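Local structure of pyridoxal kinase (Lactobacillus plantarum, 3H74) at residues T59-P62 and Q63-H67; A126-R129 and Q130-Q133; L263-L266 and L267-I270. The protein probably catalyses the ATP-dependent phosphorylation of pyridoxal to pyridoxal 5'-phosphate, as expected of a kinase of the ribokinase clan. All coordinates share one frame; numbering follows the deposited sequence. Where two conformers were deposited one is given.

Contact 1: residues T59-P62 and Q63-H67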
loop_
_atom_site.group_PDB
_atom_site.type_symbol
_atom_site.label_atom_id
_atom_site.label_comp_id
_atom_site.label_asym_id
_atom_site.label_seq_id
_atom_site.Cartn_x
_atom_site.Cartn_y
_atom_site.Cartn_z
ATOM N N THR A 59 -20.706 2.728 7.899
ATOM C CA THR A 59 -21.316 3.544 8.958
ATOM C C THR A 59 -20.490 3.557 10.241
ATOM O O THR A 59 -20.769 4.347 11.139
ATOM C CB THR A 59 -22.778 3.114 9.297
ATOM O OG1 THR A 59 -22.791 1.818 9.901
ATOM C CG2 THR A 59 -23.654 3.114 8.062
ATOM N N TRP A 60 -19.479 2.686 10.322
ATOM C CA TRP A 60 -18.615 2.618 11.501
ATOM C C TRP A 60 -17.448 3.607 11.433
ATOM O O TRP A 60 -17.194 4.302 12.415
ATOM C CB TRP A 60 -18.117 1.184 11.738
ATOM C CG TRP A 60 -17.236 1.016 12.958
ATOM C CD1 TRP A 60 -17.594 1.172 14.279
ATOM C CD2 TRP A 60 -15.862 0.617 12.964
ATOM N NE1 TRP A 60 -16.519 0.903 15.096
ATOM C CE2 TRP A 60 -15.445 0.556 14.315
ATOM C CE3 TRP A 60 -14.938 0.307 11.958
ATOM C CZ2 TRP A 60 -14.134 0.208 14.680
ATOM C CZ3 TRP A 60 -13.635 -0.028 12.321
ATOM C CH2 TRP A 60 -13.247 -0.067 13.665
ATOM N N LEU A 61 -16.729 3.680 10.307
ATOM C CA LEU A 61 -15.578 4.589 10.229
ATOM C C LEU A 61 -15.897 6.039 10.620
ATOM O O LEU A 61 -15.109 6.659 11.327
ATOM C CB LEU A 61 -14.862 4.538 8.866
ATOM C CG LEU A 61 -13.546 3.757 8.858
ATOM C CD1 LEU A 61 -13.786 2.286 9.132
ATOM C CD2 LEU A 61 -12.789 3.942 7.544
ATOM N N PRO A 62 -17.049 6.588 10.166
ATOM C CA PRO A 62 -17.354 7.949 10.623
ATOM C C PRO A 62 -17.430 8.070 12.148
ATOM O O PRO A 62 -17.003 9.077 12.710
ATOM C CB PRO A 62 -18.715 8.243 9.974
ATOM C CG PRO A 62 -18.795 7.324 8.798
ATOM C CD PRO A 62 -18.073 6.086 9.227
ATOM N N GLN A 63 -17.960 7.043 12.802
ATOM C CA GLN A 63 -18.031 7.025 14.260
ATOM C C GLN A 63 -16.659 6.898 14.906
ATOM O O GLN A 63 -16.392 7.490 15.947
ATOM C CB GLN A 63 -18.908 5.880 14.723
ATOM C CG GLN A 63 -20.311 5.879 14.147
ATOM C CD GLN A 63 -21.122 4.745 14.708
ATOM O OE1 GLN A 63 -21.254 4.603 15.926
ATOM N NE2 GLN A 63 -21.652 3.906 13.821
ATOM N N VAL A 64 -15.796 6.084 14.297
ATOM C CA VAL A 64 -14.409 5.961 14.751
ATOM C C VAL A 64 -13.713 7.319 14.690
ATOM O O VAL A 64 -13.144 7.769 15.676
ATOM C CB VAL A 64 -13.615 4.934 13.904
ATOM C CG1 VAL A 64 -12.150 4.904 14.319
ATOM C CG2 VAL A 64 -14.219 3.552 14.045
ATOM N N PHE A 65 -13.788 7.980 13.540
ATOM C CA PHE A 65 -13.126 9.264 13.382
ATOM C C PHE A 65 -13.703 10.313 14.329
ATOM O O PHE A 65 -12.956 11.108 14.902
ATOM C CB PHE A 65 -13.197 9.742 11.935
ATOM C CG PHE A 65 -12.460 8.853 10.958
ATOM C CD1 PHE A 65 -11.249 8.244 11.305
ATOM C CD2 PHE A 65 -12.973 8.639 9.687
ATOM C CE1 PHE A 65 -10.571 7.424 10.399
ATOM C CE2 PHE A 65 -12.294 7.823 8.777
ATOM C CZ PHE A 65 -11.096 7.212 9.147
ATOM N N ALA A 66 -15.025 10.295 14.517
ATOM C CA ALA A 66 -15.657 11.228 15.459
ATOM C C ALA A 66 -15.159 10.977 16.881
ATOM O O ALA A 66 -14.856 11.915 17.631
ATOM C CB ALA A 66 -17.158 11.092 15.394
ATOM N N HIS A 67 -15.062 9.702 17.260
ATOM C CA HIS A 67 -14.562 9.361 18.582
ATOM C C HIS A 67 -13.107 9.801 18.774
ATOM O O HIS A 67 -12.763 10.443 19.771
ATOM C CB HIS A 67 -14.717 7.869 18.870
ATOM C CG HIS A 67 -14.182 7.477 20.204
ATOM N ND1 HIS A 67 -13.581 6.256 20.449
ATOM C CD2 HIS A 67 -14.134 8.164 21.370
ATOM C CE1 HIS A 67 -13.203 6.209 21.713
ATOM N NE2 HIS A 67 -13.522 7.353 22.292
#
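Val64 lays a methyl group over the indole of Trp60 at the start of helix 61-70, one of the helices that flank the central sheet of this ribokinase-like alpha/beta fold. The apolar contacts come first. CG2 of Val64 stands over one face of the indole, 3.4 Å from the centroid of its six-membered ring, a CH-pi contact; the closest carbon pair is Val64 CG2 to Trp60 CE2, 3.2 Å. The indole reaches this methyl because CG of Trp60 is anti to the backbone N (chi1 -179°). Beta-branching suits valine to the spot, since CG2 can lie on the indole while the buried residue also packs on Leu37 of strand 32-42. Shifted by one residue, and so on another side of the helix, Leu61 and Phe65 lie side by side, CD2 of the leucine 4.0 Å from CZ of the phenylalanine. Both touch Leu37 and Ile92 of helix 86-98, and the Phe65 ring stacks with Tyr95.

Backbone bonds of the helical kind run from Val64 N to Trp60 O, Phe65 N to Leu61 O and Ala66 N to Pro62 O. Proline is at ease here, because a residue in the first turn of a helix needs no N-H for the i to i-4 pattern.

The polar side-chain contact belongs to Gln63, whose extended chain runs back toward the helix start. Its NE2 donates to Thr59 O at 2.9 Å, nearly straight at 164°; the acceptor lies close to the glutamine amide plane, whereas NE2 stands 42° out of the carbonyl plane of Thr59.

Contact 2: residues A126-R129 and Q130-Q133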
loop_
_atom_site.group_PDB
_atom_site.type_symbol
_atom_site.label_atom_id
_atom_site.label_comp_id
_atom_site.label_asym_id
_atom_site.label_seq_id
_atom_site.Cartn_x
_atom_site.Cartn_y
_atom_site.Cartn_z
ATOM N N ALA A 126 -12.217 8.538 -9.168
ATOM C CA ALA A 126 -12.297 9.950 -8.820
ATOM C C ALA A 126 -12.131 10.163 -7.310
ATOM O O ALA A 126 -11.432 11.083 -6.879
ATOM C CB ALA A 126 -13.602 10.549 -9.318
ATOM N N ALA A 127 -12.760 9.302 -6.511
ATOM C CA ALA A 127 -12.592 9.371 -5.063
ATOM C C ALA A 127 -11.128 9.140 -4.655
ATOM O O ALA A 127 -10.611 9.804 -3.755
ATOM C CB ALA A 127 -13.506 8.376 -4.376
HETATM N N MSE A 128 -10.461 8.216 -5.342
HETATM C CA MSE A 128 -9.059 7.925 -5.069
HETATM C C MSE A 128 -8.169 9.127 -5.402
HETATM O O MSE A 128 -7.227 9.433 -4.673
HETATM C CB MSE A 128 -8.610 6.702 -5.857
HETATM C CG MSE A 128 -7.224 6.222 -5.460
HETATM SE SE MSE A 128 -7.025 5.825 -3.555
HETATM C CE MSE A 128 -8.543 4.637 -3.347
ATOM N N ARG A 129 -8.486 9.830 -6.494
ATOM C CA ARG A 129 -7.717 11.015 -6.862
ATOM C C ARG A 129 -7.820 12.089 -5.764
ATOM O O ARG A 129 -6.902 12.726 -5.518
ATOM C CB ARG A 129 -8.207 11.600 -8.216
ATOM C CG ARG A 129 -7.866 10.759 -9.466
ATOM C CD ARG A 129 -8.298 11.475 -10.741
ATOM N NE ARG A 129 -8.139 10.641 -11.894
ATOM C CZ ARG A 129 -9.106 10.271 -12.679
ATOM N NH1 ARG A 129 -10.327 10.685 -12.486
ATOM N NH2 ARG A 129 -8.852 9.525 -13.689
ATOM N N GLN A 130 -8.946 12.184 -5.114
ATOM C CA GLN A 130 -9.068 13.102 -3.971
ATOM C C GLN A 130 -8.242 12.649 -2.747
ATOM O O GLN A 130 -7.591 13.399 -2.152
ATOM C CB GLN A 130 -10.532 13.262 -3.544
ATOM C CG GLN A 130 -11.265 11.976 -3.745
ATOM C CD GLN A 130 -12.468 11.657 -2.794
ATOM O OE1 GLN A 130 -13.611 12.150 -3.083
ATOM N NE2 GLN A 130 -12.221 10.827 -1.718
ATOM N N LEU A 131 -8.323 11.367 -2.455
ATOM C CA LEU A 131 -7.622 10.797 -1.306
ATOM C C LEU A 131 -6.093 10.915 -1.435
ATOM O O LEU A 131 -5.472 11.134 -0.483
ATOM C CB LEU A 131 -8.038 9.318 -1.124
ATOM C CG LEU A 131 -7.326 8.527 -0.026
ATOM C CD1 LEU A 131 -7.544 9.205 1.337
ATOM C CD2 LEU A 131 -7.899 7.114 -0.011
ATOM N N ILE A 132 -5.561 10.768 -2.638
ATOM C CA ILE A 132 -4.110 10.844 -2.829
ATOM C C ILE A 132 -3.551 12.267 -2.819
ATOM O O ILE A 132 -2.339 12.450 -2.768
ATOM C CB ILE A 132 -3.642 10.125 -4.128
ATOM C CG1 ILE A 132 -4.168 10.843 -5.382
ATOM C CG2 ILE A 132 -3.991 8.625 -4.070
ATOM C CD1 ILE A 132 -3.626 10.295 -6.690
ATOM N N GLN A 133 -4.432 13.268 -2.871
ATOM C CA GLN A 133 -4.012 14.653 -3.131
ATOM C C GLN A 133 -3.024 15.231 -2.111
ATOM O O GLN A 133 -2.198 16.078 -2.464
ATOM C CB GLN A 133 -5.224 15.579 -3.339
ATOM C CG GLN A 133 -5.998 15.966 -2.075
ATOM C CD GLN A 133 -7.469 16.310 -2.340
ATOM O OE1 GLN A 133 -7.912 16.398 -3.489
ATOM N NE2 GLN A 133 -8.232 16.483 -1.264
#
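Met128, modelled as selenomethionine, folds its chain so that SE lies near two residues further along the helix, Leu131 and Ile132. Its CG is anti to the backbone N (chi1 -171°), and bends at the next two torsions turn the chain back on itself. SE comes 3.9 Å from CD2 of Leu131, the two side chains meeting at a slant. With Ile132 the crossing is close to a right angle, SE standing 4.2 Å from CG2. The flexible, unbranched chain of methionine suits this place, since it can adapt to two differently directed branched neighbours; it also touches Pro108 and Leu110 in the loops nearby.

Ile132 has CG1 between its backbone N and carbonyl carbon (chi1 66°), which brings CG1 to 3.3 Å from Arg129 O and leaves CG2 on the selenium side.

All this belongs to the last turns of helix 122-131, which packs beside helix 86-98 in the ribokinase-like alpha/beta fold. Backbone bonds carry the helix through the contact: Gln130 N to Ala126 O at 3.2 Å and Ile132 N to Met128 O at 2.9 Å.

Gln130 turns toward Cys89, Gln90 and Thr93 of helix 86-98, but its modelled side chain crowds Ala127 O, so its exact placement is doubtful. Arg129 takes another direction, its chain extended from CG to NE. The long aliphatic stem spans from this helix to the end of helix 142-149, where carbonyl groups suit the guanidinium N-H donors and a positive charge would probably be favoured: NE is hydrogen-bonded to Leu148 O, and NH2 makes a weak bond to Leu147 O.

Contact 3: residues L263-L266 and L267-I270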
loop_
_atom_site.group_PDB
_atom_site.type_symbol
_atom_site.label_atom_id
_atom_site.label_comp_id
_atom_site.label_asym_id
_atom_site.label_seq_id
_atom_site.Cartn_x
_atom_site.Cartn_y
_atom_site.Cartn_z
ATOM N N LEU A 263 6.453 -13.867 6.527
ATOM C CA LEU A 263 6.947 -12.682 7.224
ATOM C C LEU A 263 8.158 -12.917 8.123
ATOM O O LEU A 263 8.760 -11.956 8.583
ATOM C CB LEU A 263 5.821 -12.040 8.051
ATOM C CG LEU A 263 4.589 -11.603 7.258
ATOM C CD1 LEU A 263 3.512 -11.131 8.216
ATOM C CD2 LEU A 263 4.927 -10.519 6.227
ATOM N N GLY A 264 8.539 -14.173 8.354
ATOM C CA GLY A 264 9.592 -14.480 9.323
ATOM C C GLY A 264 10.938 -13.853 9.010
ATOM O O GLY A 264 11.538 -13.193 9.857
ATOM N N ASP A 265 11.436 -14.063 7.794
ATOM C CA ASP A 265 12.731 -13.498 7.409
ATOM C C ASP A 265 12.669 -11.974 7.423
ATOM O O ASP A 265 13.623 -11.306 7.816
ATOM C CB ASP A 265 13.191 -14.007 6.036
ATOM C CG ASP A 265 13.707 -15.440 6.073
ATOM O OD1 ASP A 265 13.845 -16.013 7.172
ATOM O OD2 ASP A 265 13.977 -15.991 4.982
ATOM N N LEU A 266 11.519 -11.432 7.028
ATOM C CA LEU A 266 11.298 -9.992 7.066
ATOM C C LEU A 266 11.369 -9.430 8.492
ATOM O O LEU A 266 12.048 -8.432 8.759
ATOM C CB LEU A 266 9.971 -9.654 6.383
ATOM C CG LEU A 266 9.529 -8.190 6.397
ATOM C CD1 LEU A 266 10.579 -7.239 5.821
ATOM C CD2 LEU A 266 8.212 -8.038 5.668
ATOM N N LEU A 267 10.682 -10.089 9.420
ATOM C CA LEU A 267 10.730 -9.656 10.819
ATOM C C LEU A 267 12.158 -9.698 11.370
ATOM O O LEU A 267 12.577 -8.795 12.099
ATOM C CB LEU A 267 9.785 -10.494 11.686
ATOM C CG LEU A 267 8.291 -10.323 11.380
ATOM C CD1 LEU A 267 7.475 -11.257 12.240
ATOM C CD2 LEU A 267 7.823 -8.890 11.582
ATOM N N GLN A 268 12.898 -10.738 10.997
ATOM C CA GLN A 268 14.301 -10.872 11.378
ATOM C C GLN A 268 15.167 -9.726 10.840
ATOM O O GLN A 268 16.035 -9.209 11.547
ATOM C CB GLN A 268 14.835 -12.226 10.910
ATOM C CG GLN A 268 16.221 -12.563 11.408
ATOM C CD GLN A 268 16.740 -13.854 10.816
ATOM O OE1 GLN A 268 16.645 -14.082 9.607
ATOM N NE2 GLN A 268 17.302 -14.706 11.664
ATOM N N ALA A 269 14.926 -9.325 9.595
ATOM C CA ALA A 269 15.662 -8.214 8.989
ATOM C C ALA A 269 15.314 -6.891 9.650
ATOM O O ALA A 269 16.192 -6.052 9.861
ATOM C CB ALA A 269 15.418 -8.146 7.490
ATOM N N ILE A 270 14.043 -6.714 9.996
ATOM C CA ILE A 270 13.595 -5.520 10.699
ATOM C C ILE A 270 14.283 -5.401 12.064
ATOM O O ILE A 270 14.799 -4.336 12.422
ATOM C CB ILE A 270 12.063 -5.525 10.856
ATOM C CG1 ILE A 270 11.400 -5.222 9.504
ATOM C CG2 ILE A 270 11.642 -4.519 11.928
ATOM C CD1 ILE A 270 9.943 -5.616 9.418
HETATM O O HOH W 1 16.301 -12.100 7.606
#
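Leu267 N, Gln268 N, Ala269 N and Ile270 N donate in turn to Leu263 O, Gly264 O, Asp265 O and Leu266 O, the i to i-4 bonds of the first turns of helix 264-274, the shortest being Leu267 N to Leu263 O at 2.8 Å.

Leu266 and Ile270 make the inner apolar pair. Their side chains meet at a slant, CD1 of the isoleucine reaching 4.0 Å from CG of the leucine, and the same methyl lies 4.0 Å from Leu266 CD1. Leu266 can point its branches there because its CG is anti to the backbone N (chi1 177°). Leu263 and Leu267 touch more loosely, CB to CG at 4.5 Å.

On the outer side Asp265 and Gln268, the latter in the conformer given, run alongside each other. A water donates to the backbone O of Asp265 and to OE1 of Gln268, 2.8 Å from each. Polar residues suit this more exposed flank. The backbone N-H of Asp265, at the start of the helix, is hydrogen-bonded to Glu248 OE1 of helix 231-251.

Leu266 and Ile270 both rest on Trp241 of helix 231-251, while Leu266 meets Val26 and Ile270 meets Ala29 of helix 19-29. Such a split between an apolar and a polar side is the mark of an amphipathic helix, here lying against neighbouring helices in the helical layer of a ribokinase-like alpha/beta fold.

Overall arrangement
Along the chain the three contacts follow in series, none nesting within or crossing another, and each joins consecutive turns of a single helix rather than closing a long loop. Contact 1 opens helix 61-70, which follows the edge strand 54-55 and sits against strand 32-42 and helix 86-98. Contact 2 comes at the end of helix 122-131, on that same helix 86-98, which therefore links the two; their centres are about 20 Å apart. Contact 3 starts the last helix, 264-274, bringing the C-terminal part onto helices 19-29, 213-226 and 231-251. It lies across the chain's centre from contact 2, about 33 Å away between centres.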